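Local coordinates for CD180 antigen (Mus musculus, PDB 3T6Q), which may cooperate with MD-1 and TLR4 in the innate immune response of B cells to bacterial lipopolysaccharide, leading to NF-kappa-B activation, at residues A[91-96]-A[110-115]; A[136-141]-A[160-165]; A[184-189]-A[207-212]. All blocks are in the same frame, centred on the assembly; numbering follows the deposited sequence.

In the fold
The three interactions follow one another along the leucine-rich repeat solenoid, each joining the turns of successive coils. Interactions 1 and 2 touch through N139, which accepts from T115 N, and interactions 2 and 3 through N189, which donates to F160 O; interactions 1 and 3 stay about 9 Å apart at their nearest atoms. Interactions 1 and 3 are buried and interaction 2 partly so, and residues of both 1 and 2 meet other chains. Their chemistry differs: 91-96 with 110-115 has no direct hydrogen bond across it and relies on F112, 136-141 with 160-165 turns on the amide of N163, and 184-189 with 207-212 is chiefly backbone pairing continued from parallel strands.

Interaction 1: residues A[91-96]-A[110-115]; sequences NPLIFM and LFFIQT
The F112 ring receives two apolar partners from segment 91-96, L93 and M96, both approaching obliquely rather than squarely over a face or at the edge. L110 CD1, from the ring's own segment, lies at its edge in the ring plane. The L93 and F112 side chains cross at about a right angle, and L93 rests its CD1 methyl 3.4 Å from F112 CE1, practically as close to CZ. M96 makes a Met-aromatic contact: its SD stands 3.6 Å from F112 CZ and 4.8 Å from the ring centroid, 70° off the normal. The methionine chain is extended throughout, with CG opposite the backbone N (chi1 173°), which carries the sulfur across to F112 CZ.

Beside this apolar cluster the backbones come together without a direct hydrogen bond. T115 CA directs a C-H toward N91 O at 3.3 Å, and a water lies between the turns, within hydrogen-bonding distance of L93 O (2.8 Å) and T115 O (2.9 Å). Within its own segment T115 OG1 donates to F112 O over 2.9 Å, from above the carbonyl plane, tying the hydroxyl back to the residue that carries the ring.

The contact joins LRR 3 to LRR 4 in the solenoid. N91 reaches the other way, its amide bonded to backbone atoms of L64, C67, I69 and L88, in the manner of the asparagines that line such repeats. L93 and M96 also pack on I72 of strand 71-72, while L110 lies between strands 85-87 and 133-135, touching L86 and L134.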
# COMPACT_ATOMS: atom_id res chain seq x y z
N ASN A 91 -0.71 -10.02 4.36
CA ASN A 91 0.64 -10.27 4.89
C ASN A 91 1.61 -9.25 4.29
O ASN A 91 1.56 -8.98 3.10
CB ASN A 91 1.12 -11.72 4.59
CG ASN A 91 0.43 -12.71 5.46
OD1 ASN A 91 0.70 -12.78 6.68
ND2 ASN A 91 -0.54 -13.43 4.89
N PRO A 92 2.50 -8.68 5.12
CA PRO A 92 3.38 -7.63 4.57
C PRO A 92 4.63 -8.18 3.85
O PRO A 92 5.79 -8.02 4.32
CB PRO A 92 3.77 -6.84 5.84
CG PRO A 92 3.80 -7.91 6.92
CD PRO A 92 2.59 -8.78 6.59
N LEU A 93 4.41 -8.80 2.70
CA LEU A 93 5.45 -9.64 2.09
C LEU A 93 6.55 -8.77 1.50
O LEU A 93 6.30 -7.88 0.73
CB LEU A 93 4.86 -10.52 0.97
CG LEU A 93 3.75 -11.48 1.40
CD1 LEU A 93 3.13 -12.21 0.21
CD2 LEU A 93 4.33 -12.49 2.40
N ILE A 94 7.79 -9.09 1.86
CA ILE A 94 8.97 -8.43 1.28
C ILE A 94 9.45 -9.19 0.03
O ILE A 94 9.86 -8.58 -0.95
CB ILE A 94 10.11 -8.34 2.32
CG1 ILE A 94 9.62 -7.54 3.55
CG2 ILE A 94 11.38 -7.69 1.72
CD1 ILE A 94 10.52 -7.68 4.77
N PHE A 95 9.41 -10.52 0.07
CA PHE A 95 9.89 -11.28 -1.09
C PHE A 95 9.35 -12.66 -1.08
O PHE A 95 9.19 -13.26 -0.03
CB PHE A 95 11.44 -11.37 -1.12
CG PHE A 95 12.03 -11.70 -2.48
CD1 PHE A 95 12.14 -10.73 -3.47
CD2 PHE A 95 12.51 -13.00 -2.75
CE1 PHE A 95 12.70 -11.03 -4.71
CE2 PHE A 95 13.08 -13.31 -3.99
CZ PHE A 95 13.16 -12.32 -4.97
N MET A 96 9.16 -13.21 -2.27
CA MET A 96 8.65 -14.55 -2.41
C MET A 96 9.55 -15.26 -3.41
O MET A 96 9.76 -14.78 -4.55
CB MET A 96 7.19 -14.47 -2.89
CG MET A 96 6.61 -15.83 -3.23
SD MET A 96 4.85 -15.61 -3.61
CE MET A 96 4.29 -17.30 -3.50
N LEU A 110 -5.86 -18.40 -5.77
CA LEU A 110 -4.80 -17.82 -4.95
C LEU A 110 -5.25 -16.41 -4.57
O LEU A 110 -5.65 -15.64 -5.46
CB LEU A 110 -3.49 -17.77 -5.74
CG LEU A 110 -2.29 -17.02 -5.12
CD1 LEU A 110 -1.89 -17.68 -3.83
CD2 LEU A 110 -1.09 -17.02 -6.05
N PHE A 111 -5.21 -16.11 -3.27
CA PHE A 111 -5.58 -14.76 -2.75
C PHE A 111 -4.31 -14.07 -2.25
O PHE A 111 -3.58 -14.58 -1.36
CB PHE A 111 -6.59 -14.91 -1.63
CG PHE A 111 -7.90 -15.53 -2.09
CD1 PHE A 111 -9.02 -14.73 -2.36
CD2 PHE A 111 -7.99 -16.92 -2.37
CE1 PHE A 111 -10.23 -15.29 -2.77
CE2 PHE A 111 -9.20 -17.48 -2.84
CZ PHE A 111 -10.32 -16.66 -3.04
N PHE A 112 -4.02 -12.94 -2.85
CA PHE A 112 -2.82 -12.15 -2.54
C PHE A 112 -3.26 -10.70 -2.27
O PHE A 112 -2.57 -9.75 -2.63
CB PHE A 112 -1.86 -12.22 -3.72
CG PHE A 112 -0.50 -12.72 -3.36
CD1 PHE A 112 0.57 -11.84 -3.24
CD2 PHE A 112 -0.28 -14.09 -3.16
CE1 PHE A 112 1.83 -12.29 -2.91
CE2 PHE A 112 1.00 -14.56 -2.85
CZ PHE A 112 2.03 -13.65 -2.71
N ILE A 113 -4.40 -10.55 -1.60
CA ILE A 113 -5.01 -9.23 -1.37
C ILE A 113 -4.20 -8.43 -0.32
O ILE A 113 -3.79 -8.95 0.71
CB ILE A 113 -6.51 -9.43 -0.96
CG1 ILE A 113 -7.32 -9.98 -2.15
CG2 ILE A 113 -7.15 -8.13 -0.41
CD1 ILE A 113 -8.65 -10.65 -1.75
N GLN A 114 -4.02 -7.13 -0.57
CA GLN A 114 -3.41 -6.25 0.42
C GLN A 114 -2.14 -6.91 0.99
O GLN A 114 -1.99 -7.09 2.22
CB GLN A 114 -4.37 -5.81 1.54
CG GLN A 114 -3.89 -4.52 2.22
CD GLN A 114 -4.84 -4.07 3.34
OE1 GLN A 114 -4.96 -4.74 4.35
NE2 GLN A 114 -5.48 -2.91 3.15
N THR A 115 -1.24 -7.23 0.08
CA THR A 115 0.09 -7.75 0.42
C THR A 115 1.17 -6.71 0.13
O THR A 115 2.38 -7.03 0.16
CB THR A 115 0.38 -9.04 -0.38
OG1 THR A 115 0.05 -8.79 -1.75
CG2 THR A 115 -0.50 -10.18 0.17
O HOH W 1 4.85 -6.40 -1.13

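Interaction 2: residues A[136-141]-A[160-165]; sequences LGSNHI and FQNNAI
N163 is an inward-turned asparagine of the leucine-rich repeat solenoid, reaching from LRR 6 to the backbone turn of LRR 5. Its ND2 donates to two carbonyls, L136 O at 2.9 Å across the contact and F160 O in its own segment, both close to the amide plane. Its OD1 accepts from I141 N at 3.2 Å and, weakly, from N139 N. Bonds from both ends of the amide thus fix its rotation and satisfy polar backbone atoms inside the turn.

The backbones are also stitched directly, S138 N to Q161 O and A164 N to I141 O, each 2.9 Å. On the apolar side, L136 lies alongside F160, pointing the same way, with CD1 3.6 Å from F160 CE1, while the I141 and F160 side chains cross at about a right angle and I141 offers CG2.

The outer side faces other chains: an acidic side chain of another protein bonds S138 OG, and H140 stacks on H140 of the second copy of this receptor. A water donates to both N139 O and N162 O. On that side N162 sends ND2 3.1 Å to S138 OG, with an N-H...O angle of 164°.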
# COMPACT_ATOMS: atom_id res chain seq x y z
N LEU A 136 -5.92 -10.01 -6.47
CA LEU A 136 -4.79 -9.10 -6.29
C LEU A 136 -5.28 -7.75 -5.74
O LEU A 136 -4.63 -6.74 -5.93
CB LEU A 136 -4.17 -8.92 -7.65
CG LEU A 136 -3.61 -10.24 -8.30
CD1 LEU A 136 -3.02 -9.90 -9.66
CD2 LEU A 136 -2.54 -10.87 -7.41
N GLY A 137 -6.44 -7.74 -5.10
CA GLY A 137 -7.07 -6.45 -4.63
C GLY A 137 -6.26 -5.69 -3.57
O GLY A 137 -5.45 -6.29 -2.84
N SER A 138 -6.49 -4.38 -3.47
CA SER A 138 -5.97 -3.55 -2.34
C SER A 138 -4.44 -3.51 -2.28
O SER A 138 -3.85 -3.41 -1.19
CB SER A 138 -6.55 -4.00 -0.99
OG SER A 138 -7.98 -4.05 -1.08
N ASN A 139 -3.83 -3.48 -3.45
CA ASN A 139 -2.38 -3.40 -3.62
C ASN A 139 -1.95 -2.10 -4.26
O ASN A 139 -2.71 -1.12 -4.20
CB ASN A 139 -1.89 -4.65 -4.39
CG ASN A 139 -1.89 -5.88 -3.51
OD1 ASN A 139 -1.44 -5.82 -2.35
ND2 ASN A 139 -2.41 -6.97 -4.02
N HIS A 140 -0.75 -2.04 -4.88
CA HIS A 140 -0.28 -0.82 -5.54
C HIS A 140 -0.16 -1.07 -7.04
O HIS A 140 0.63 -0.43 -7.74
CB HIS A 140 1.13 -0.38 -5.05
CG HIS A 140 1.21 0.00 -3.58
ND1 HIS A 140 0.94 1.25 -3.14
CD2 HIS A 140 1.58 -0.75 -2.46
CE1 HIS A 140 1.11 1.30 -1.80
NE2 HIS A 140 1.50 0.07 -1.38
N ILE A 141 -0.91 -2.03 -7.53
CA ILE A 141 -0.75 -2.51 -8.92
C ILE A 141 -1.30 -1.44 -9.86
O ILE A 141 -2.39 -0.87 -9.61
CB ILE A 141 -1.51 -3.85 -9.11
CG1 ILE A 141 -0.81 -4.96 -8.30
CG2 ILE A 141 -1.56 -4.30 -10.57
CD1 ILE A 141 -1.60 -6.26 -8.16
N PHE A 160 -8.81 -7.23 -9.46
CA PHE A 160 -7.93 -6.13 -9.11
C PHE A 160 -8.67 -5.05 -8.29
O PHE A 160 -8.28 -3.89 -8.34
CB PHE A 160 -7.37 -5.47 -10.37
CG PHE A 160 -6.43 -6.33 -11.19
CD1 PHE A 160 -5.06 -6.40 -10.90
CD2 PHE A 160 -6.90 -6.99 -12.34
CE1 PHE A 160 -4.19 -7.16 -11.71
CE2 PHE A 160 -6.04 -7.74 -13.15
CZ PHE A 160 -4.68 -7.82 -12.84
N GLN A 161 -9.71 -5.43 -7.56
CA GLN A 161 -10.52 -4.44 -6.82
C GLN A 161 -9.62 -3.51 -5.97
O GLN A 161 -8.74 -3.99 -5.29
CB GLN A 161 -11.50 -5.16 -5.89
CG GLN A 161 -12.26 -4.19 -4.98
CD GLN A 161 -13.55 -4.73 -4.37
OE1 GLN A 161 -13.99 -4.23 -3.33
NE2 GLN A 161 -14.17 -5.68 -5.03
N ASN A 162 -9.83 -2.19 -6.02
CA ASN A 162 -9.07 -1.29 -5.13
C ASN A 162 -7.55 -1.24 -5.42
O ASN A 162 -6.72 -1.48 -4.54
CB ASN A 162 -9.35 -1.63 -3.64
CG ASN A 162 -8.80 -0.57 -2.68
OD1 ASN A 162 -8.78 0.63 -2.99
ND2 ASN A 162 -8.43 -1.00 -1.50
N ASN A 163 -7.17 -0.90 -6.66
CA ASN A 163 -5.75 -0.77 -7.03
C ASN A 163 -5.56 0.59 -7.69
O ASN A 163 -6.39 1.46 -7.55
CB ASN A 163 -5.30 -1.96 -7.90
CG ASN A 163 -4.79 -3.14 -7.07
OD1 ASN A 163 -3.73 -3.06 -6.47
ND2 ASN A 163 -5.56 -4.21 -6.99
N ALA A 164 -4.44 0.78 -8.37
CA ALA A 164 -4.10 2.07 -8.92
C ALA A 164 -4.07 1.97 -10.43
O ALA A 164 -3.20 2.55 -11.09
CB ALA A 164 -2.73 2.49 -8.39
N ILE A 165 -4.97 1.19 -11.00
CA ILE A 165 -4.96 1.07 -12.49
C ILE A 165 -5.72 2.25 -13.10
O ILE A 165 -6.89 2.49 -12.77
CB ILE A 165 -5.57 -0.28 -12.93
CG1 ILE A 165 -4.70 -1.42 -12.40
CG2 ILE A 165 -5.67 -0.39 -14.48
CD1 ILE A 165 -5.47 -2.67 -12.09
O HOH W 2 -4.93 0.00 -2.93

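Interaction 3: residues A[184-189]-A[207-212]; sequences LNLNGN and LNFGGT
L184 and N185 pair with L207 and N208 as parallel strands of the leucine-rich repeat solenoid, and both continue into turns of the same type. In the tightly bonded part N208 N donates to L184 O at 3.1 Å, and L186 N to N208 O at 2.7 Å, the latter donor lying in the carbonyl plane. On the apolar side L207 CD2 sits 3.7 Å from L184 CB, and L186 runs side by side with F209, bringing CD1 3.6 Å from F209 CE1. F209 also packs on L230 and on I218 of helix 215-221, and with L186 it touches L168 of strand 167-168.

The opposite strand face, bearing N185 and N208, is polar and partly exposed. Here the two amides point the same way, their planes 42° apart, and N185 OD1 lies against N208 CB at 3.3 Å. Each forms an Asx turn: with chi1 near -175° in both, OD1 accepts from the backbone N two residues on, that of N187 or G210. N185 ND2 has a further partner in D159.

Farther along, both segments make type II turns, L186 to N189 and F209 to T212. The backbones part here, from 4.1 Å between N187 CA and G210 CA to a looser 6.8 Å between N189 CA and T212 CA. Where this divergence begins, the exposed G188 still gives one straight bond: G188 N to G210 O, 2.9 Å, with an angle of 169° at the hydrogen.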
# COMPACT_ATOMS: atom_id res chain seq x y z
N LEU A 184 -13.33 -10.11 -15.00
CA LEU A 184 -12.21 -9.25 -14.68
C LEU A 184 -12.81 -8.15 -13.78
O LEU A 184 -13.73 -7.46 -14.20
CB LEU A 184 -11.70 -8.66 -15.98
CG LEU A 184 -10.30 -8.11 -16.19
CD1 LEU A 184 -10.34 -6.84 -17.05
CD2 LEU A 184 -9.44 -7.89 -14.93
N ASN A 185 -12.37 -8.06 -12.53
CA ASN A 185 -12.93 -7.06 -11.61
C ASN A 185 -11.99 -5.87 -11.47
O ASN A 185 -10.87 -6.00 -10.91
CB ASN A 185 -13.23 -7.70 -10.23
CG ASN A 185 -13.91 -6.71 -9.28
OD1 ASN A 185 -14.25 -5.59 -9.67
ND2 ASN A 185 -14.04 -7.09 -8.01
N LEU A 186 -12.41 -4.71 -11.98
CA LEU A 186 -11.67 -3.46 -11.79
C LEU A 186 -12.39 -2.44 -10.88
O LEU A 186 -12.08 -1.24 -10.91
CB LEU A 186 -11.33 -2.80 -13.13
CG LEU A 186 -10.30 -3.60 -13.93
CD1 LEU A 186 -10.32 -3.23 -15.41
CD2 LEU A 186 -8.91 -3.35 -13.33
N ASN A 187 -13.33 -2.92 -10.07
CA ASN A 187 -14.00 -2.09 -9.05
C ASN A 187 -12.98 -1.29 -8.26
O ASN A 187 -12.02 -1.84 -7.79
CB ASN A 187 -14.78 -3.02 -8.08
CG ASN A 187 -15.55 -2.26 -7.00
OD1 ASN A 187 -15.76 -1.05 -7.10
ND2 ASN A 187 -15.99 -2.97 -5.97
N GLY A 188 -13.18 0.02 -8.12
CA GLY A 188 -12.30 0.83 -7.28
C GLY A 188 -10.97 1.13 -7.96
O GLY A 188 -9.98 1.35 -7.28
N ASN A 189 -10.94 1.09 -9.29
CA ASN A 189 -9.80 1.62 -10.04
C ASN A 189 -10.32 2.75 -10.94
O ASN A 189 -11.23 2.55 -11.74
CB ASN A 189 -9.20 0.52 -10.95
CG ASN A 189 -8.43 -0.54 -10.15
OD1 ASN A 189 -7.23 -0.40 -9.91
ND2 ASN A 189 -9.13 -1.56 -9.68
N LEU A 207 -17.38 -7.87 -16.35
CA LEU A 207 -16.39 -6.81 -16.28
C LEU A 207 -17.00 -5.87 -15.25
O LEU A 207 -18.16 -5.46 -15.40
CB LEU A 207 -16.28 -6.03 -17.59
CG LEU A 207 -15.35 -6.48 -18.71
CD1 LEU A 207 -15.41 -5.49 -19.86
CD2 LEU A 207 -13.93 -6.61 -18.17
N ASN A 208 -16.23 -5.55 -14.22
CA ASN A 208 -16.71 -4.64 -13.15
C ASN A 208 -15.82 -3.40 -13.15
O ASN A 208 -14.60 -3.53 -12.97
CB ASN A 208 -16.74 -5.43 -11.81
CG ASN A 208 -17.34 -4.64 -10.66
OD1 ASN A 208 -17.06 -3.45 -10.52
ND2 ASN A 208 -18.15 -5.29 -9.83
N PHE A 209 -16.40 -2.20 -13.36
CA PHE A 209 -15.66 -0.95 -13.21
C PHE A 209 -16.33 -0.11 -12.11
O PHE A 209 -16.46 1.13 -12.26
CB PHE A 209 -15.66 -0.12 -14.51
CG PHE A 209 -14.91 -0.77 -15.66
CD1 PHE A 209 -13.54 -0.58 -15.82
CD2 PHE A 209 -15.60 -1.57 -16.58
CE1 PHE A 209 -12.85 -1.15 -16.91
CE2 PHE A 209 -14.93 -2.14 -17.66
CZ PHE A 209 -13.56 -1.95 -17.81
N GLY A 210 -16.80 -0.76 -11.05
CA GLY A 210 -17.48 -0.09 -9.95
C GLY A 210 -16.83 1.20 -9.45
O GLY A 210 -15.60 1.25 -9.22
N GLY A 211 -17.64 2.24 -9.29
CA GLY A 211 -17.14 3.51 -8.79
C GLY A 211 -16.45 4.41 -9.79
O GLY A 211 -15.99 5.50 -9.41
N THR A 212 -16.32 3.98 -11.05
CA THR A 212 -15.46 4.75 -11.99
C THR A 212 -16.11 6.16 -12.22
O THR A 212 -17.35 6.33 -12.20
CB THR A 212 -15.08 4.00 -13.34
OG1 THR A 212 -13.71 4.33 -13.80
CG2 THR A 212 -16.06 4.38 -14.42